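Local coordinates for alpha-1,3-glucanase (Paenibacillus glycanilyticus, PDB 6K0P), which probably hydrolyses alpha-1,3-glucans by cleaving their alpha-1,3-glycosidic bonds, as a family 87 glycoside hydrolase whose catalytic domain binds the disaccharide nigerose, at residues Y136-Q140 with W302-F306; P215-I221 with Y241-P247; D254-I259 with P284-G290. The protein carries 1 engineered substitution. All blocks are in the same frame, centred on the assembly; numbering follows the deposited sequence. Where two conformers were deposited one is given.

How the contacts relate
Three neighbouring regions near the N-terminal end of a right-handed parallel beta-helix are described. Contact 2 pairs strands 217-220 and 242-245, and contact 3 pairs 256-259 and 286-289; along the chain the second pair follows the first, their centres about 16 Å apart, and Leu244 CD1 packs on Phe257 CE2 inside the helix. Contact 1 spans both: it joins strand 137-143 of the preceding beta domain to strand 297-304 of the helix, its centre about 14 Å from that of contact 2 and 17 Å from that of contact 3. Contacts 1 and 2 share one bound glucose, which therefore sits between domain and helix, whereas contact 3 reaches a different sugar.

Contact 1. Residues Y136-Q140 with W302-F306; sequences YEDAQ and WVEHF. With GLC (alpha-D-glucopyranose), chain D.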
# COMPACT_ATOMS: atom_id res chain seq x y z
N TYR A 136 9.40 -8.05 -7.47
CA TYR A 136 10.15 -6.80 -7.37
C TYR A 136 10.58 -6.50 -5.94
O TYR A 136 9.93 -6.92 -4.97
CB TYR A 136 9.32 -5.63 -7.94
CG TYR A 136 9.33 -5.65 -9.44
CD1 TYR A 136 10.36 -5.03 -10.14
CD2 TYR A 136 8.38 -6.35 -10.17
CE1 TYR A 136 10.43 -5.09 -11.52
CE2 TYR A 136 8.43 -6.40 -11.56
CZ TYR A 136 9.46 -5.77 -12.22
OH TYR A 136 9.54 -5.81 -13.60
N GLU A 137 11.70 -5.81 -5.82
CA GLU A 137 12.16 -5.29 -4.53
C GLU A 137 12.96 -4.02 -4.79
O GLU A 137 13.08 -3.56 -5.93
CB GLU A 137 12.93 -6.35 -3.74
CG GLU A 137 12.18 -6.86 -2.50
CD GLU A 137 12.06 -5.81 -1.42
OE1 GLU A 137 11.13 -5.90 -0.59
OE2 GLU A 137 12.91 -4.90 -1.37
N ASP A 138 13.49 -3.44 -3.71
CA ASP A 138 14.03 -2.09 -3.78
C ASP A 138 15.48 -2.05 -3.33
O ASP A 138 15.90 -2.82 -2.45
CB ASP A 138 13.26 -1.13 -2.87
CG ASP A 138 11.83 -0.87 -3.32
OD1 ASP A 138 11.41 -1.36 -4.41
OD2 ASP A 138 11.12 -0.17 -2.56
N ALA A 139 16.23 -1.12 -3.91
CA ALA A 139 17.58 -0.82 -3.46
C ALA A 139 17.67 0.68 -3.17
O ALA A 139 17.18 1.50 -3.95
CB ALA A 139 18.61 -1.19 -4.53
N GLN A 140 18.30 1.03 -2.05
CA GLN A 140 18.39 2.40 -1.58
C GLN A 140 19.84 2.88 -1.63
O GLN A 140 20.75 2.14 -1.23
CB GLN A 140 17.89 2.52 -0.14
CG GLN A 140 16.44 2.06 0.09
CD GLN A 140 16.29 0.54 0.14
OE1 GLN A 140 17.21 -0.18 0.53
NE2 GLN A 140 15.13 0.05 -0.28
N TRP A 302 9.70 5.44 7.96
CA TRP A 302 9.78 4.63 6.75
C TRP A 302 10.01 3.20 7.22
O TRP A 302 11.00 2.91 7.90
CB TRP A 302 10.96 5.16 5.92
CG TRP A 302 11.42 4.37 4.71
CD1 TRP A 302 10.94 3.18 4.22
CD2 TRP A 302 12.50 4.75 3.85
NE1 TRP A 302 11.66 2.80 3.11
CE2 TRP A 302 12.63 3.75 2.87
CE3 TRP A 302 13.37 5.85 3.82
CZ2 TRP A 302 13.59 3.81 1.86
CZ3 TRP A 302 14.33 5.91 2.82
CH2 TRP A 302 14.43 4.90 1.86
N VAL A 303 9.05 2.31 6.93
CA VAL A 303 9.05 0.95 7.45
C VAL A 303 8.94 -0.03 6.29
O VAL A 303 8.13 0.17 5.38
CB VAL A 303 7.88 0.76 8.44
CG1 VAL A 303 7.82 -0.64 8.98
CG2 VAL A 303 7.98 1.76 9.57
N GLU A 304 9.75 -1.09 6.33
CA GLU A 304 9.75 -2.14 5.32
C GLU A 304 9.94 -3.50 5.96
O GLU A 304 10.56 -3.64 7.01
CB GLU A 304 10.88 -1.98 4.28
CG GLU A 304 10.85 -0.62 3.59
CD GLU A 304 11.43 -0.63 2.18
OE1 GLU A 304 11.65 -1.72 1.59
OE2 GLU A 304 11.64 0.48 1.64
N HIS A 305 9.40 -4.53 5.29
CA HIS A 305 9.72 -5.92 5.62
C HIS A 305 9.23 -6.31 7.02
O HIS A 305 9.88 -7.10 7.72
CB HIS A 305 11.20 -6.24 5.40
CG HIS A 305 11.68 -5.86 4.03
ND1 HIS A 305 12.91 -5.30 3.80
CD2 HIS A 305 11.06 -5.94 2.83
CE1 HIS A 305 13.04 -5.05 2.51
NE2 HIS A 305 11.93 -5.43 1.90
N PHE A 306 8.10 -5.73 7.40
CA PHE A 306 7.25 -6.23 8.48
C PHE A 306 5.98 -6.80 7.86
O PHE A 306 5.74 -6.67 6.66
CB PHE A 306 6.93 -5.10 9.48
CG PHE A 306 8.11 -4.69 10.31
CD1 PHE A 306 9.01 -3.74 9.84
CD2 PHE A 306 8.36 -5.30 11.53
CE1 PHE A 306 10.12 -3.37 10.60
CE2 PHE A 306 9.47 -4.94 12.29
CZ PHE A 306 10.35 -3.98 11.82
C1 GLC D . 21.76 -0.86 4.84
C2 GLC D . 21.39 -2.24 4.33
C3 GLC D . 21.84 -2.57 2.90
C4 GLC D . 21.59 -1.37 2.04
C5 GLC D . 22.36 -0.22 2.62
C6 GLC D . 22.30 1.02 1.74
O1 GLC D . 23.04 -0.87 5.27
O2 GLC D . 21.83 -3.19 5.26
O3 GLC D . 20.97 -3.52 2.37
O4 GLC D . 22.07 -1.64 0.75
O5 GLC D . 21.70 0.10 3.81
O6 GLC D . 21.00 1.49 1.48
O HOH W 1 13.74 -2.71 0.21
O HOH W 2 12.39 1.32 -0.65
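The side chains of Glu137 and His305 bridge two backbones that do not pair as a sheet: strand 137-140 and strand 302-304, which ends just before His305, stay 11.6 Å apart at closest approach, their directions 134° from parallel. This is a domain interface, the N-terminal beta domain lying against the parallel beta-helix. Its one direct hydrogen bond across runs from His305 NE2 to Glu137 OE1 (2.7 Å), in the plane of the imidazole but from above the carboxylate plane. Glutamate suits this place because its other oxygen turns back to its own strand, OE2 accepting from Asp138 N. Phe107 stacks on the histidine ring, and the CB of Glu304 covers a face of it. Further along, the Gln140 chain bends at chi2 (77°), which lays CG against Trp302 CZ2 at 3.8 Å and turns NE2 to the waters; its backbone O takes a hydrogen bond from glucose O6. Asp138 and Glu304, both acidic, face each other here; Arg350 forms a salt bridge with Asp138, which probably eases the repulsion. A water lies between them, accepting from Gln140 NE2 and donating to Asp138 OD2 (2.7 Å) and Glu304 OE2 (2.6 Å). That same Glu304 OE2 offers its anti lone pair to Trp302 NE1, 2.7 Å away.

Contact 2. Residues P215-I221 with Y241-P247; sequences PAGEWTI and YTKLVAP. With GLC (alpha-D-glucopyranose), chain D.
Tyr241 starts the pairing with its backbone, its O accepting from Gly217 N at 2.9 Å, while its CB rests against Ala216 CB. Gly217 has backbone angles that only glycine adopts easily, and a CB there would press on the indole of Trp219. Thr242 brings CG2 near Trp219 CD1 (4.3 Å), its hydroxyl being engaged by Ile214 O and Ala237 N. Lys243 donates from N to Gly217 O and accepts at O from Trp219 N, a parallel ladder of the kind that stacks successive coils of a beta-helix. Its side chain, extended beyond CG, runs out beside that of Glu218 toward the glucose: Glu218 OE2 accepts a hydrogen bond from glucose O1 (2.6 Å), Lys243 NZ reaches O5 only weakly, and a water joins NZ to OE2. On the opposite face, Leu244 points into the helix interior and packs CB against Ile221 CD1 (3.8 Å); CG1 of Ile221 sits between its backbone N and carbonyl carbon (chi1 48°), which directs CD1 there. With an alanine in place of Trp219 the indole is gone, and Pro215 O would probably be left without its NE1-H donor (2.9 Å), with a gap beside Thr242 CG2. Val245 donates to Trp219 O and accepts from Ile221 N, its CG2 touching Glu218 CB. Past Ala246 the ladder stops: Pro247 has no N-H to give, and the buried Ile221 O meets Pro247 CD at 3.4 Å instead.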
# COMPACT_ATOMS: atom_id res chain seq x y z
N PRO A 215 20.40 8.42 17.09
CA PRO A 215 21.20 9.13 16.09
C PRO A 215 21.21 8.42 14.75
O PRO A 215 20.71 7.30 14.59
CB PRO A 215 22.61 9.12 16.69
CG PRO A 215 22.46 8.72 18.11
CD PRO A 215 21.20 7.91 18.21
N ALA A 216 21.82 9.08 13.77
CA ALA A 216 22.10 8.43 12.50
C ALA A 216 22.87 7.14 12.75
O ALA A 216 23.75 7.08 13.63
CB ALA A 216 22.92 9.36 11.62
N GLY A 217 22.54 6.10 11.99
CA GLY A 217 23.23 4.84 12.12
C GLY A 217 22.31 3.65 11.96
O GLY A 217 21.13 3.82 11.65
N GLU A 218 22.85 2.45 12.14
CA GLU A 218 22.05 1.23 12.16
C GLU A 218 22.03 0.70 13.58
O GLU A 218 23.09 0.48 14.18
CB GLU A 218 22.65 0.17 11.23
CG GLU A 218 22.68 0.55 9.76
CD GLU A 218 23.19 -0.60 8.91
OE1 GLU A 218 23.17 -1.75 9.41
OE2 GLU A 218 23.58 -0.37 7.76
N TRP A 219 20.83 0.48 14.10
CA TRP A 219 20.63 0.13 15.50
C TRP A 219 19.79 -1.13 15.56
O TRP A 219 18.68 -1.16 15.03
CB TRP A 219 19.93 1.29 16.22
CG TRP A 219 20.67 2.57 16.02
CD1 TRP A 219 20.36 3.58 15.14
CD2 TRP A 219 21.87 2.97 16.68
NE1 TRP A 219 21.29 4.58 15.23
CE2 TRP A 219 22.23 4.24 16.17
CE3 TRP A 219 22.67 2.39 17.66
CZ2 TRP A 219 23.35 4.93 16.61
CZ3 TRP A 219 23.80 3.08 18.10
CH2 TRP A 219 24.12 4.33 17.57
N THR A 220 20.33 -2.18 16.18
CA THR A 220 19.61 -3.44 16.22
C THR A 220 18.34 -3.30 17.04
O THR A 220 18.35 -2.77 18.16
CB THR A 220 20.50 -4.52 16.85
OG1 THR A 220 21.57 -4.83 15.95
CG2 THR A 220 19.69 -5.80 17.12
N ILE A 221 17.23 -3.75 16.47
CA ILE A 221 16.02 -4.02 17.23
C ILE A 221 15.79 -5.52 17.17
O ILE A 221 15.34 -6.08 16.15
CB ILE A 221 14.81 -3.19 16.74
CG1 ILE A 221 14.64 -3.25 15.22
CG2 ILE A 221 14.98 -1.74 17.18
CD1 ILE A 221 13.31 -2.65 14.76
N TYR A 241 18.56 8.31 7.70
CA TYR A 241 19.74 8.30 8.56
C TYR A 241 19.61 7.35 9.75
O TYR A 241 20.52 6.55 9.98
CB TYR A 241 20.05 9.71 9.06
CG TYR A 241 20.31 10.68 7.95
CD1 TYR A 241 21.46 10.57 7.17
CD2 TYR A 241 19.41 11.69 7.65
CE1 TYR A 241 21.71 11.47 6.13
CE2 TYR A 241 19.64 12.58 6.62
CZ TYR A 241 20.79 12.46 5.87
OH TYR A 241 21.02 13.35 4.84
N THR A 242 18.54 7.44 10.52
CA THR A 242 18.34 6.56 11.68
C THR A 242 17.63 5.32 11.18
O THR A 242 16.47 5.39 10.76
CB THR A 242 17.50 7.26 12.74
OG1 THR A 242 18.20 8.41 13.23
CG2 THR A 242 17.21 6.30 13.91
N LYS A 243 18.31 4.18 11.24
CA LYS A 243 17.78 2.91 10.75
C LYS A 243 17.71 1.92 11.91
O LYS A 243 18.75 1.53 12.45
CB LYS A 243 18.68 2.34 9.65
CG LYS A 243 18.83 3.27 8.46
CD LYS A 243 19.90 2.76 7.49
CE LYS A 243 20.11 3.72 6.32
NZ LYS A 243 21.03 3.11 5.32
N LEU A 244 16.50 1.51 12.27
CA LEU A 244 16.31 0.44 13.24
C LEU A 244 16.24 -0.86 12.45
O LEU A 244 15.42 -0.99 11.53
CB LEU A 244 15.02 0.67 14.02
CG LEU A 244 14.83 2.06 14.64
CD1 LEU A 244 13.56 2.07 15.51
CD2 LEU A 244 16.05 2.50 15.44
N VAL A 245 17.11 -1.81 12.78
CA VAL A 245 17.36 -2.96 11.92
C VAL A 245 17.08 -4.24 12.69
O VAL A 245 17.76 -4.53 13.69
CB VAL A 245 18.80 -2.94 11.37
CG1 VAL A 245 19.04 -4.13 10.45
CG2 VAL A 245 19.07 -1.63 10.62
N ALA A 246 16.11 -5.02 12.22
CA ALA A 246 15.92 -6.36 12.76
C ALA A 246 17.12 -7.22 12.37
O ALA A 246 17.71 -7.01 11.31
CB ALA A 246 14.64 -6.98 12.18
N PRO A 247 17.50 -8.20 13.21
CA PRO A 247 18.69 -9.01 12.89
C PRO A 247 18.56 -9.68 11.54
O PRO A 247 17.69 -10.54 11.36
CB PRO A 247 18.74 -10.03 14.03
CG PRO A 247 18.03 -9.35 15.16
CD PRO A 247 16.92 -8.57 14.51
C1 GLC D . 21.76 -0.86 4.84
C2 GLC D . 21.39 -2.24 4.33
C3 GLC D . 21.84 -2.57 2.90
C4 GLC D . 21.59 -1.37 2.04
C5 GLC D . 22.36 -0.22 2.62
C6 GLC D . 22.30 1.02 1.74
O1 GLC D . 23.04 -0.87 5.27
O2 GLC D . 21.83 -3.19 5.26
O3 GLC D . 20.97 -3.52 2.37
O4 GLC D . 22.07 -1.64 0.75
O5 GLC D . 21.70 0.10 3.81
O6 GLC D . 21.00 1.49 1.48
O HOH W 3 23.40 2.07 6.51
O HOH W 4 20.31 -5.95 13.53

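Contact 3. Residues D254-I259 with P284-G290; sequences DVGFNI and PGKFIDG. With GLC (alpha-D-glucopyranose), chain B.
Phe257 and Phe287 meet with backbone and ring alike. Phe257 N donates to Phe287 O (2.9 Å), and the ladder continues from Asp289 N to Phe257 O and from Ile259 N to Asp289 O. The CB of Phe287 starts off away from the 254-259 segment, but CG lies opposite the backbone N (chi1 170°), which swings the ring back. CD1 and CE1 then each come within 3.8 Å of Gly256 CA, where glycine is needed because a CB would run into Phe287 O; CD1 also meets Phe306 CZ. On the other side of the ring CD2 touches Val303 CG2. At the tip, CZ comes to the edge of the Phe257 ring, 3.7 Å from CD2, the two planes 77° apart. Beyond, Ile259 CD1 meets Ile288 CG2. Polar groups gather away from the rings: Asp254 OD1 accepts from Gly285 N (3.0 Å), steeply above its carboxylate plane, and Asp289 OD2 forms a salt bridge with Lys224. Lys286 points outward, its NZ donating to glucose O4 at 2.9 Å and its cation lying on Trp311. An apolar interior on one side of the coil wall and a sugar-binding outer surface on the other are typical of parallel beta-helix carbohydrate-active enzymes.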
# COMPACT_ATOMS: atom_id res chain seq x y z
N ASP A 254 9.63 -10.86 15.46
CA ASP A 254 8.63 -9.88 15.85
C ASP A 254 9.32 -8.83 16.70
O ASP A 254 9.54 -9.03 17.90
CB ASP A 254 7.53 -10.58 16.64
CG ASP A 254 6.31 -9.71 16.90
OD1 ASP A 254 6.11 -8.67 16.22
OD2 ASP A 254 5.52 -10.09 17.81
N VAL A 255 9.71 -7.71 16.08
CA VAL A 255 10.49 -6.68 16.74
C VAL A 255 9.86 -5.33 16.43
O VAL A 255 9.04 -5.20 15.52
CB VAL A 255 11.98 -6.71 16.32
CG1 VAL A 255 12.58 -8.08 16.66
CG2 VAL A 255 12.12 -6.41 14.83
N GLY A 256 10.23 -4.33 17.22
CA GLY A 256 9.68 -3.00 17.03
C GLY A 256 9.27 -2.40 18.35
O GLY A 256 9.98 -2.57 19.35
N PHE A 257 8.13 -1.71 18.38
CA PHE A 257 7.64 -1.07 19.59
C PHE A 257 6.28 -1.63 19.97
O PHE A 257 5.50 -2.07 19.12
CB PHE A 257 7.53 0.45 19.41
CG PHE A 257 8.86 1.12 19.22
CD1 PHE A 257 9.70 1.35 20.30
CD2 PHE A 257 9.29 1.49 17.96
CE1 PHE A 257 10.94 1.95 20.12
CE2 PHE A 257 10.52 2.09 17.77
CZ PHE A 257 11.34 2.32 18.85
N ASN A 258 6.00 -1.62 21.27
CA ASN A 258 4.69 -1.98 21.79
C ASN A 258 4.34 -0.94 22.84
O ASN A 258 5.05 -0.80 23.85
CB ASN A 258 4.71 -3.40 22.38
CG ASN A 258 3.32 -3.88 22.77
OD1 ASN A 258 2.51 -3.12 23.29
ND2 ASN A 258 3.05 -5.17 22.55
N ILE A 259 3.28 -0.18 22.59
CA ILE A 259 2.93 1.00 23.38
C ILE A 259 1.83 0.60 24.37
O ILE A 259 0.69 0.35 23.98
CB ILE A 259 2.46 2.15 22.48
CG1 ILE A 259 3.50 2.40 21.37
CG2 ILE A 259 2.21 3.41 23.32
CD1 ILE A 259 3.11 3.52 20.40
N PRO A 284 2.08 -12.22 14.96
CA PRO A 284 3.22 -11.32 15.13
C PRO A 284 3.46 -10.52 13.86
O PRO A 284 2.85 -10.76 12.82
CB PRO A 284 4.38 -12.29 15.38
CG PRO A 284 4.00 -13.51 14.60
CD PRO A 284 2.51 -13.62 14.79
N GLY A 285 4.36 -9.55 13.95
CA GLY A 285 4.89 -8.91 12.76
C GLY A 285 4.47 -7.48 12.49
O GLY A 285 4.80 -6.95 11.43
N LYS A 286 3.77 -6.84 13.41
CA LYS A 286 3.47 -5.42 13.25
C LYS A 286 4.61 -4.62 13.86
O LYS A 286 5.03 -4.90 14.99
CB LYS A 286 2.14 -5.06 13.93
CG LYS A 286 0.94 -5.69 13.25
CD LYS A 286 0.52 -7.01 13.89
CE LYS A 286 -0.77 -7.51 13.27
NZ LYS A 286 -1.25 -8.77 13.91
N PHE A 287 5.13 -3.64 13.11
CA PHE A 287 6.25 -2.86 13.64
C PHE A 287 5.87 -2.18 14.95
O PHE A 287 6.65 -2.18 15.91
CB PHE A 287 6.76 -1.84 12.62
CG PHE A 287 7.74 -0.86 13.19
CD1 PHE A 287 8.94 -1.30 13.75
CD2 PHE A 287 7.47 0.50 13.19
CE1 PHE A 287 9.84 -0.40 14.29
CE2 PHE A 287 8.38 1.41 13.72
CZ PHE A 287 9.55 0.96 14.27
N ILE A 288 4.68 -1.59 15.00
CA ILE A 288 4.16 -0.97 16.21
C ILE A 288 2.92 -1.75 16.64
O ILE A 288 1.97 -1.90 15.86
CB ILE A 288 3.81 0.51 16.00
CG1 ILE A 288 5.08 1.32 15.72
CG2 ILE A 288 3.08 1.08 17.22
CD1 ILE A 288 4.80 2.69 15.10
N ASP A 289 2.94 -2.25 17.88
CA ASP A 289 1.75 -2.74 18.55
C ASP A 289 1.26 -1.66 19.50
O ASP A 289 2.06 -0.98 20.16
CB ASP A 289 2.06 -3.99 19.36
CG ASP A 289 2.54 -5.14 18.50
OD1 ASP A 289 1.80 -5.54 17.58
OD2 ASP A 289 3.65 -5.64 18.75
N GLY A 290 -0.05 -1.49 19.56
CA GLY A 290 -0.61 -0.51 20.48
C GLY A 290 -2.09 -0.72 20.64
O GLY A 290 -2.89 0.13 20.22
C1 GLC B . -5.11 -11.76 9.35
C2 GLC B . -5.35 -11.89 10.84
C3 GLC B . -4.95 -10.59 11.53
C4 GLC B . -3.53 -10.21 11.15
C5 GLC B . -3.42 -10.08 9.66
C6 GLC B . -1.99 -9.85 9.18
O1 GLC B . -6.05 -10.85 8.90
O2 GLC B . -6.72 -12.23 11.04
O3 GLC B . -4.92 -10.84 12.92
O4 GLC B . -3.16 -8.98 11.73
O5 GLC B . -3.83 -11.28 9.07
O6 GLC B . -1.06 -10.80 9.63
O HOH W 5 3.36 -7.61 16.28